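Local coordinates for protein polyhedrin (Antheraea mylitta cypovirus 4, PDB 5A8S) that forms polyhedra, the microcrystalline occlusion bodies of this insect virus, which probably protect embedded virus particles outside the host, at residues Y46-F54 and L66-T75; W126-M136 and L166-H177. One frame throughout, in Å; residues are numbered along the deposited sequence.

Interaction 1. Residues Y46-F54 and L66-T75; sequences YPSGRYKAF and LNWRELLEDT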
# COMPACT_ATOMS: atom_id res chain seq x y z
N TYR A 46 -2.22 14.06 20.72
CA TYR A 46 -2.41 15.44 20.25
C TYR A 46 -2.39 16.50 21.35
O TYR A 46 -2.72 16.22 22.50
CB TYR A 46 -3.70 15.54 19.44
CG TYR A 46 -3.67 14.66 18.22
CD1 TYR A 46 -2.76 14.92 17.19
CD2 TYR A 46 -4.51 13.57 18.10
CE1 TYR A 46 -2.72 14.12 16.06
CE2 TYR A 46 -4.48 12.77 16.98
CZ TYR A 46 -3.57 13.03 15.97
OH TYR A 46 -3.54 12.25 14.85
N PRO A 47 -2.00 17.73 21.00
CA PRO A 47 -2.08 18.88 21.89
C PRO A 47 -3.47 19.00 22.53
O PRO A 47 -3.61 19.45 23.67
CB PRO A 47 -1.82 20.06 20.95
CG PRO A 47 -0.87 19.48 19.94
CD PRO A 47 -1.39 18.08 19.70
N SER A 48 -4.50 18.58 21.79
CA SER A 48 -5.88 18.74 22.22
C SER A 48 -6.27 17.78 23.33
O SER A 48 -7.38 17.85 23.85
CB SER A 48 -6.81 18.50 21.04
OG SER A 48 -6.79 17.12 20.71
N GLY A 49 -5.37 16.86 23.67
CA GLY A 49 -5.69 15.84 24.65
C GLY A 49 -6.36 14.62 24.04
O GLY A 49 -6.60 13.63 24.73
N ARG A 50 -6.66 14.69 22.74
CA ARG A 50 -7.19 13.53 22.03
C ARG A 50 -6.04 12.70 21.47
O ARG A 50 -4.89 13.13 21.48
CB ARG A 50 -8.14 14.00 20.92
CG ARG A 50 -9.24 14.92 21.44
CD ARG A 50 -10.16 15.44 20.34
NE ARG A 50 -10.95 14.37 19.72
CZ ARG A 50 -10.87 14.01 18.44
NH1 ARG A 50 -10.02 14.62 17.61
NH2 ARG A 50 -11.63 13.03 17.97
N TYR A 51 -6.35 11.49 21.00
CA TYR A 51 -5.35 10.58 20.46
C TYR A 51 -5.88 9.93 19.19
O TYR A 51 -7.08 9.90 18.95
CB TYR A 51 -5.03 9.47 21.47
CG TYR A 51 -4.34 9.92 22.73
CD1 TYR A 51 -5.01 10.64 23.72
CD2 TYR A 51 -3.00 9.60 22.96
CE1 TYR A 51 -4.37 11.04 24.89
CE2 TYR A 51 -2.36 9.99 24.11
CZ TYR A 51 -3.04 10.70 25.08
OH TYR A 51 -2.37 11.07 26.22
N LYS A 52 -4.98 9.39 18.39
CA LYS A 52 -5.37 8.63 17.21
C LYS A 52 -4.49 7.40 17.09
O LYS A 52 -3.27 7.50 17.21
CB LYS A 52 -5.26 9.48 15.95
CG LYS A 52 -5.84 8.82 14.71
CD LYS A 52 -5.90 9.81 13.56
CE LYS A 52 -4.56 9.88 12.85
NZ LYS A 52 -4.56 10.94 11.81
N ALA A 53 -5.10 6.25 16.87
CA ALA A 53 -4.36 4.99 16.74
C ALA A 53 -4.29 4.54 15.30
O ALA A 53 -5.32 4.48 14.62
CB ALA A 53 -5.02 3.91 17.58
N PHE A 54 -3.09 4.23 14.84
CA PHE A 54 -2.89 3.46 13.62
C PHE A 54 -2.65 2.03 14.07
O PHE A 54 -1.58 1.69 14.57
CB PHE A 54 -1.69 3.98 12.83
CG PHE A 54 -1.77 5.45 12.50
CD1 PHE A 54 -1.39 6.40 13.44
CD2 PHE A 54 -2.23 5.87 11.27
CE1 PHE A 54 -1.46 7.76 13.14
CE2 PHE A 54 -2.29 7.23 10.96
CZ PHE A 54 -1.92 8.16 11.90
N LEU A 66 4.22 6.87 8.03
CA LEU A 66 3.13 7.83 8.22
C LEU A 66 3.64 9.23 7.92
O LEU A 66 4.51 9.74 8.63
CB LEU A 66 2.65 7.78 9.68
CG LEU A 66 2.21 6.39 10.13
CD1 LEU A 66 1.98 6.38 11.63
CD2 LEU A 66 0.96 5.98 9.38
N ASN A 67 3.11 9.86 6.87
CA ASN A 67 3.57 11.20 6.52
C ASN A 67 2.80 12.27 7.28
O ASN A 67 1.92 11.97 8.09
CB ASN A 67 3.53 11.45 5.00
CG ASN A 67 2.15 11.31 4.41
OD1 ASN A 67 1.14 11.55 5.07
ND2 ASN A 67 2.09 10.93 3.14
N TRP A 68 3.17 13.52 7.04
CA TRP A 68 2.74 14.61 7.88
C TRP A 68 1.20 14.70 7.97
O TRP A 68 0.64 14.79 9.06
CB TRP A 68 3.33 15.90 7.34
CG TRP A 68 3.26 17.03 8.29
CD1 TRP A 68 4.12 17.30 9.31
CD2 TRP A 68 2.27 18.06 8.29
NE1 TRP A 68 3.73 18.45 9.95
CE2 TRP A 68 2.60 18.94 9.35
CE3 TRP A 68 1.15 18.33 7.50
CZ2 TRP A 68 1.84 20.07 9.63
CZ3 TRP A 68 0.40 19.46 7.79
CH2 TRP A 68 0.75 20.31 8.84
N ARG A 69 0.53 14.66 6.82
CA ARG A 69 -0.91 14.80 6.82
C ARG A 69 -1.61 13.60 7.44
O ARG A 69 -2.66 13.76 8.06
CB ARG A 69 -1.43 15.05 5.40
CG ARG A 69 -1.06 16.44 4.87
CD ARG A 69 -1.69 16.71 3.51
NE ARG A 69 -1.01 15.96 2.47
CZ ARG A 69 -0.70 16.43 1.26
NH1 ARG A 69 -1.01 17.68 0.93
NH2 ARG A 69 -0.08 15.65 0.39
N GLU A 70 -1.04 12.40 7.30
CA GLU A 70 -1.63 11.21 7.92
C GLU A 70 -1.57 11.32 9.42
O GLU A 70 -2.44 10.80 10.12
CB GLU A 70 -0.93 9.92 7.46
CG GLU A 70 -1.19 9.57 6.00
CD GLU A 70 -0.38 8.38 5.52
OE1 GLU A 70 0.82 8.27 5.87
OE2 GLU A 70 -0.93 7.56 4.76
N LEU A 71 -0.56 12.02 9.93
CA LEU A 71 -0.36 12.17 11.36
C LEU A 71 -1.29 13.21 12.00
O LEU A 71 -1.46 13.22 13.22
CB LEU A 71 1.10 12.56 11.64
CG LEU A 71 2.13 11.42 11.49
CD1 LEU A 71 3.55 11.96 11.53
CD2 LEU A 71 1.93 10.36 12.59
N LEU A 72 -1.90 14.07 11.20
CA LEU A 72 -2.75 15.15 11.73
C LEU A 72 -4.02 14.63 12.41
O LEU A 72 -4.65 13.68 11.94
CB LEU A 72 -3.15 16.13 10.62
CG LEU A 72 -2.03 16.86 9.88
CD1 LEU A 72 -2.63 17.74 8.78
CD2 LEU A 72 -1.20 17.69 10.84
N GLU A 73 -4.40 15.27 13.51
CA GLU A 73 -5.69 15.00 14.15
C GLU A 73 -6.84 15.09 13.14
O GLU A 73 -6.87 16.01 12.31
CB GLU A 73 -5.89 16.02 15.28
CG GLU A 73 -7.02 15.71 16.23
CD GLU A 73 -7.15 16.73 17.35
OE1 GLU A 73 -6.57 17.84 17.25
OE2 GLU A 73 -7.83 16.44 18.34
N ASP A 74 -7.73 14.13 13.20
CA ASP A 74 -8.95 14.05 12.37
C ASP A 74 -8.70 13.76 10.91
O ASP A 74 -9.64 13.77 10.19
CB ASP A 74 -9.86 15.25 12.57
CG ASP A 74 -10.13 15.46 14.02
OD1 ASP A 74 -10.38 14.47 14.68
OD2 ASP A 74 -9.98 16.57 14.47
N THR A 75 -7.47 13.41 10.52
CA THR A 75 -7.28 12.79 9.21
C THR A 75 -7.37 11.25 9.37
O THR A 75 -7.22 10.73 10.45
CB THR A 75 -5.98 13.19 8.45
OG1 THR A 75 -4.87 12.68 9.12
CG2 THR A 75 -5.86 14.69 8.30
O HOH W 1 -4.65 18.82 18.76
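E73 lies against the turn of a beta-hairpin: Y46-G49 is the type I turn between strands 38-45 and 51-58, and residues 66-75 pack alongside it. Followed outward, E73 first sets CB over the centre of the Y46 ring, a CH-pi contact 3.6 Å from the centroid. With CG anti to the backbone N (chi1 -168°) and the chain extended beyond it, the side chain runs on across that ring, CG lying 3.8 Å from Y46 CD2, and brings the carboxylate to S48 and R50. E73 OE2 accepts from S48 OG at 2.7 Å and from R50 NH1 at 2.9 Å, the two donors arriving from opposite faces of the carboxylate plane. OE1 takes a bond from a water. R50 NH1 is shared with D74 OD1, met on its syn lone pair, so one nitrogen joins both acids in a salt-bridge network; E215 holds NH2, and T85 of the second subunit also binds D74 OD1. The Y46 hydroxyl donates to L71 O from above the carbonyl plane. Further along the strand, the methyl L66 CD1 sits over the face of the F54 ring, while E70 O lies at the ring edge. A bend at chi3 (83°) turns the end of K52 toward the type II turn L72-T75, where K52 NZ donates to E70 O and L72 O at 2.7 Å each and to T75 O at 3.0 Å.

Interaction 2. Residues W126-M136 and L166-H177; sequences WTRARVEATNM and LSRAVYVPLDEH
D175 OD1 is gripped twice by H177, the residue whose ring packs on N135 across the contact: H177 ND1 donates at 2.7 Å to its syn lone pair, and H177 N closes an Asx turn onto the same oxygen. With ND1 held in this way, the rotation of the imidazole is fixed, and its other side, at NE2, lies 3.8 Å from N135 CB. M136 reaches the backbone next to it, SD and CG both 3.4 Å from H177 O. No hydrogen bond crosses between the segments; strands 130-134 and 167-173 belong to different sheets. They face each other as the two layers of a beta sandwich, running nearly parallel (12°) with their axes 8.3 Å apart, and side chains meet between the two strands. V131 and V172 pass side by side, pointing contrary ways, with V131 CG1 against V172 CG2, while the A133 methyl touches L174 CD2 at 3.7 Å. F120 of strand 115-121 also packs on V131 and W126. At the far end, the extended chain of R168 crosses one face of the W126 indole, with CG above the six-membered ring and CD 3.5 Å from W126 CE3. The guanidinium, whose plane is turned 51° from the indole, gives at most a weak cation-pi attraction; its NH1 is hydrogen-bonded to L160 O. L166 O approaches the rim of the indole near its plane, 3.6 Å from W126 CZ2.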
# COMPACT_ATOMS: atom_id res chain seq x y z
N TRP A 126 12.65 -8.94 18.31
CA TRP A 126 12.95 -7.76 19.12
C TRP A 126 14.29 -7.13 18.79
O TRP A 126 14.53 -5.97 19.11
CB TRP A 126 12.90 -8.10 20.61
CG TRP A 126 11.56 -8.60 21.03
CD1 TRP A 126 11.27 -9.84 21.53
CD2 TRP A 126 10.32 -7.90 20.94
NE1 TRP A 126 9.92 -9.94 21.78
CE2 TRP A 126 9.32 -8.76 21.43
CE3 TRP A 126 9.97 -6.61 20.51
CZ2 TRP A 126 7.97 -8.37 21.48
CZ3 TRP A 126 8.64 -6.23 20.58
CH2 TRP A 126 7.66 -7.11 21.06
N THR A 127 15.17 -7.88 18.13
CA THR A 127 16.48 -7.33 17.79
C THR A 127 16.42 -6.41 16.56
O THR A 127 17.32 -5.60 16.36
CB THR A 127 17.52 -8.46 17.57
OG1 THR A 127 17.36 -9.02 16.27
CG2 THR A 127 17.37 -9.56 18.63
N ARG A 128 15.37 -6.53 15.75
CA ARG A 128 15.24 -5.69 14.56
C ARG A 128 13.91 -4.91 14.50
O ARG A 128 13.52 -4.42 13.44
CB ARG A 128 15.45 -6.52 13.28
CG ARG A 128 16.80 -7.26 13.29
CD ARG A 128 16.98 -8.16 12.06
NE ARG A 128 17.26 -7.37 10.87
CZ ARG A 128 16.37 -7.07 9.92
NH1 ARG A 128 15.12 -7.53 9.99
NH2 ARG A 128 16.74 -6.34 8.89
N ALA A 129 13.23 -4.80 15.63
CA ALA A 129 12.06 -3.94 15.72
C ALA A 129 12.54 -2.50 15.83
O ALA A 129 13.38 -2.19 16.68
CB ALA A 129 11.21 -4.33 16.92
N ARG A 130 12.03 -1.62 14.97
CA ARG A 130 12.60 -0.29 14.83
C ARG A 130 11.56 0.80 14.62
O ARG A 130 10.51 0.57 14.01
CB ARG A 130 13.57 -0.27 13.65
CG ARG A 130 14.72 -1.24 13.80
CD ARG A 130 15.46 -1.48 12.49
NE ARG A 130 16.71 -2.19 12.76
CZ ARG A 130 17.43 -2.86 11.86
NH1 ARG A 130 17.02 -2.91 10.60
NH2 ARG A 130 18.55 -3.47 12.22
N VAL A 131 11.87 1.99 15.12
CA VAL A 131 11.07 3.17 14.86
C VAL A 131 12.03 4.30 14.53
O VAL A 131 13.14 4.34 15.05
CB VAL A 131 10.23 3.58 16.10
CG1 VAL A 131 9.38 4.82 15.79
CG2 VAL A 131 9.36 2.43 16.56
N GLU A 132 11.60 5.21 13.67
CA GLU A 132 12.33 6.45 13.42
C GLU A 132 11.39 7.61 13.26
O GLU A 132 10.38 7.50 12.57
CB GLU A 132 13.14 6.37 12.13
CG GLU A 132 14.38 5.58 12.25
CD GLU A 132 15.26 5.74 11.04
OE1 GLU A 132 14.75 5.94 9.91
OE2 GLU A 132 16.47 5.66 11.23
N ALA A 133 11.73 8.73 13.89
CA ALA A 133 11.11 9.99 13.54
C ALA A 133 11.94 10.59 12.40
O ALA A 133 12.98 11.19 12.63
CB ALA A 133 11.09 10.91 14.74
N THR A 134 11.49 10.41 11.17
CA THR A 134 12.24 10.90 10.02
C THR A 134 11.84 12.34 9.71
O THR A 134 10.97 12.89 10.39
CB THR A 134 12.04 9.97 8.80
OG1 THR A 134 10.70 9.45 8.78
CG2 THR A 134 13.00 8.79 8.88
N ASN A 135 12.47 12.96 8.73
CA ASN A 135 12.07 14.31 8.34
C ASN A 135 10.82 14.24 7.44
O ASN A 135 10.20 13.19 7.34
CB ASN A 135 13.23 15.08 7.69
CG ASN A 135 13.65 14.52 6.35
OD1 ASN A 135 12.94 13.73 5.73
ND2 ASN A 135 14.82 14.95 5.88
N MET A 136 10.43 15.35 6.82
CA MET A 136 9.18 15.37 6.08
C MET A 136 9.15 14.34 4.96
O MET A 136 8.09 13.81 4.62
CB MET A 136 8.91 16.76 5.50
CG MET A 136 8.65 17.83 6.56
SD MET A 136 7.09 17.60 7.45
CE MET A 136 5.90 17.91 6.14
N LEU A 166 5.42 -10.82 25.72
CA LEU A 166 4.85 -10.67 24.38
C LEU A 166 4.92 -9.25 23.81
O LEU A 166 4.60 -9.05 22.64
CB LEU A 166 3.38 -11.11 24.40
CG LEU A 166 3.09 -12.61 24.27
CD1 LEU A 166 1.61 -12.88 24.49
CD2 LEU A 166 3.52 -13.12 22.90
N SER A 167 5.33 -8.26 24.61
CA SER A 167 5.14 -6.86 24.22
C SER A 167 6.24 -5.91 24.66
O SER A 167 6.88 -6.10 25.69
CB SER A 167 3.82 -6.33 24.81
OG SER A 167 2.73 -7.17 24.48
N ARG A 168 6.43 -4.87 23.85
CA ARG A 168 7.26 -3.73 24.20
C ARG A 168 6.55 -2.46 23.72
O ARG A 168 5.72 -2.52 22.82
CB ARG A 168 8.62 -3.82 23.52
CG ARG A 168 9.48 -4.98 24.02
CD ARG A 168 10.90 -4.93 23.46
NE ARG A 168 11.72 -6.00 24.05
CZ ARG A 168 12.74 -5.80 24.88
NH1 ARG A 168 13.12 -4.56 25.21
NH2 ARG A 168 13.41 -6.83 25.37
N ALA A 169 6.88 -1.32 24.31
CA ALA A 169 6.29 -0.06 23.88
C ALA A 169 7.31 1.05 24.07
O ALA A 169 8.14 0.97 24.96
CB ALA A 169 5.02 0.25 24.67
N VAL A 170 7.22 2.08 23.24
CA VAL A 170 8.16 3.19 23.31
C VAL A 170 7.42 4.50 23.08
O VAL A 170 6.48 4.55 22.29
CB VAL A 170 9.28 3.06 22.26
CG1 VAL A 170 8.71 2.98 20.83
CG2 VAL A 170 10.27 4.21 22.38
N TYR A 171 7.84 5.56 23.77
CA TYR A 171 7.34 6.89 23.48
C TYR A 171 8.37 7.64 22.65
O TYR A 171 9.55 7.65 22.97
CB TYR A 171 7.02 7.67 24.76
CG TYR A 171 6.42 9.03 24.48
CD1 TYR A 171 5.10 9.15 24.04
CD2 TYR A 171 7.17 10.19 24.61
CE1 TYR A 171 4.54 10.39 23.77
CE2 TYR A 171 6.61 11.45 24.34
CZ TYR A 171 5.30 11.53 23.91
OH TYR A 171 4.72 12.76 23.64
N VAL A 172 7.90 8.26 21.56
CA VAL A 172 8.76 8.96 20.63
C VAL A 172 8.27 10.40 20.47
O VAL A 172 7.23 10.65 19.86
CB VAL A 172 8.78 8.27 19.25
CG1 VAL A 172 9.66 9.05 18.26
CG2 VAL A 172 9.26 6.83 19.39
N PRO A 173 9.00 11.36 21.06
CA PRO A 173 8.63 12.77 20.86
C PRO A 173 8.83 13.20 19.41
O PRO A 173 9.75 12.73 18.74
CB PRO A 173 9.60 13.52 21.77
CG PRO A 173 10.10 12.51 22.75
CD PRO A 173 10.10 11.20 22.03
N LEU A 174 7.96 14.08 18.93
CA LEU A 174 8.05 14.57 17.55
C LEU A 174 8.08 16.08 17.55
O LEU A 174 7.42 16.71 18.37
CB LEU A 174 6.83 14.12 16.74
CG LEU A 174 6.62 12.61 16.60
CD1 LEU A 174 5.28 12.35 15.95
CD2 LEU A 174 7.75 11.98 15.81
N ASP A 175 8.83 16.67 16.63
CA ASP A 175 8.63 18.09 16.34
C ASP A 175 7.87 18.18 15.02
O ASP A 175 7.61 17.15 14.38
CB ASP A 175 9.94 18.92 16.39
CG ASP A 175 10.77 18.85 15.11
OD1 ASP A 175 10.26 18.43 14.06
OD2 ASP A 175 11.95 19.27 15.17
N GLU A 176 7.47 19.38 14.64
CA GLU A 176 6.45 19.52 13.61
C GLU A 176 6.92 19.07 12.21
O GLU A 176 6.08 18.83 11.34
CB GLU A 176 5.95 20.96 13.55
CG GLU A 176 4.73 21.12 12.67
CD GLU A 176 4.28 22.56 12.57
OE1 GLU A 176 5.08 23.45 12.93
OE2 GLU A 176 3.13 22.78 12.15
N HIS A 177 8.22 18.94 11.99
CA HIS A 177 8.68 18.51 10.67
C HIS A 177 8.93 16.99 10.59
O HIS A 177 9.44 16.50 9.59
CB HIS A 177 9.89 19.33 10.20
CG HIS A 177 11.22 18.69 10.47
ND1 HIS A 177 11.68 18.43 11.74
CD2 HIS A 177 12.21 18.32 9.62
CE1 HIS A 177 12.89 17.90 11.67
NE2 HIS A 177 13.23 17.82 10.39

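Along the chain the two contacts come in series. Interaction 1 closes first, over the 11 residues that finish strand 51-58 and form most of strand 61-66, and so joins a hairpin of the six-stranded sheet to the segment leaving the three-stranded one. Interaction 2 follows, its 29 intervening residues almost all loop, and brings strand 130-134, at the edge of the three-stranded sheet within this chain, over strand 167-173 of the six-stranded one. Neither encloses the other, yet they meet in space: W68 NE1 probably donates to E176 O, 2.8 Å away, and W68 CB packs on M136 CE. Both reach the third subunit: N67 ND2 is hydrogen-bonded to its P211 O, and M136 O weakly to its N212 ND2.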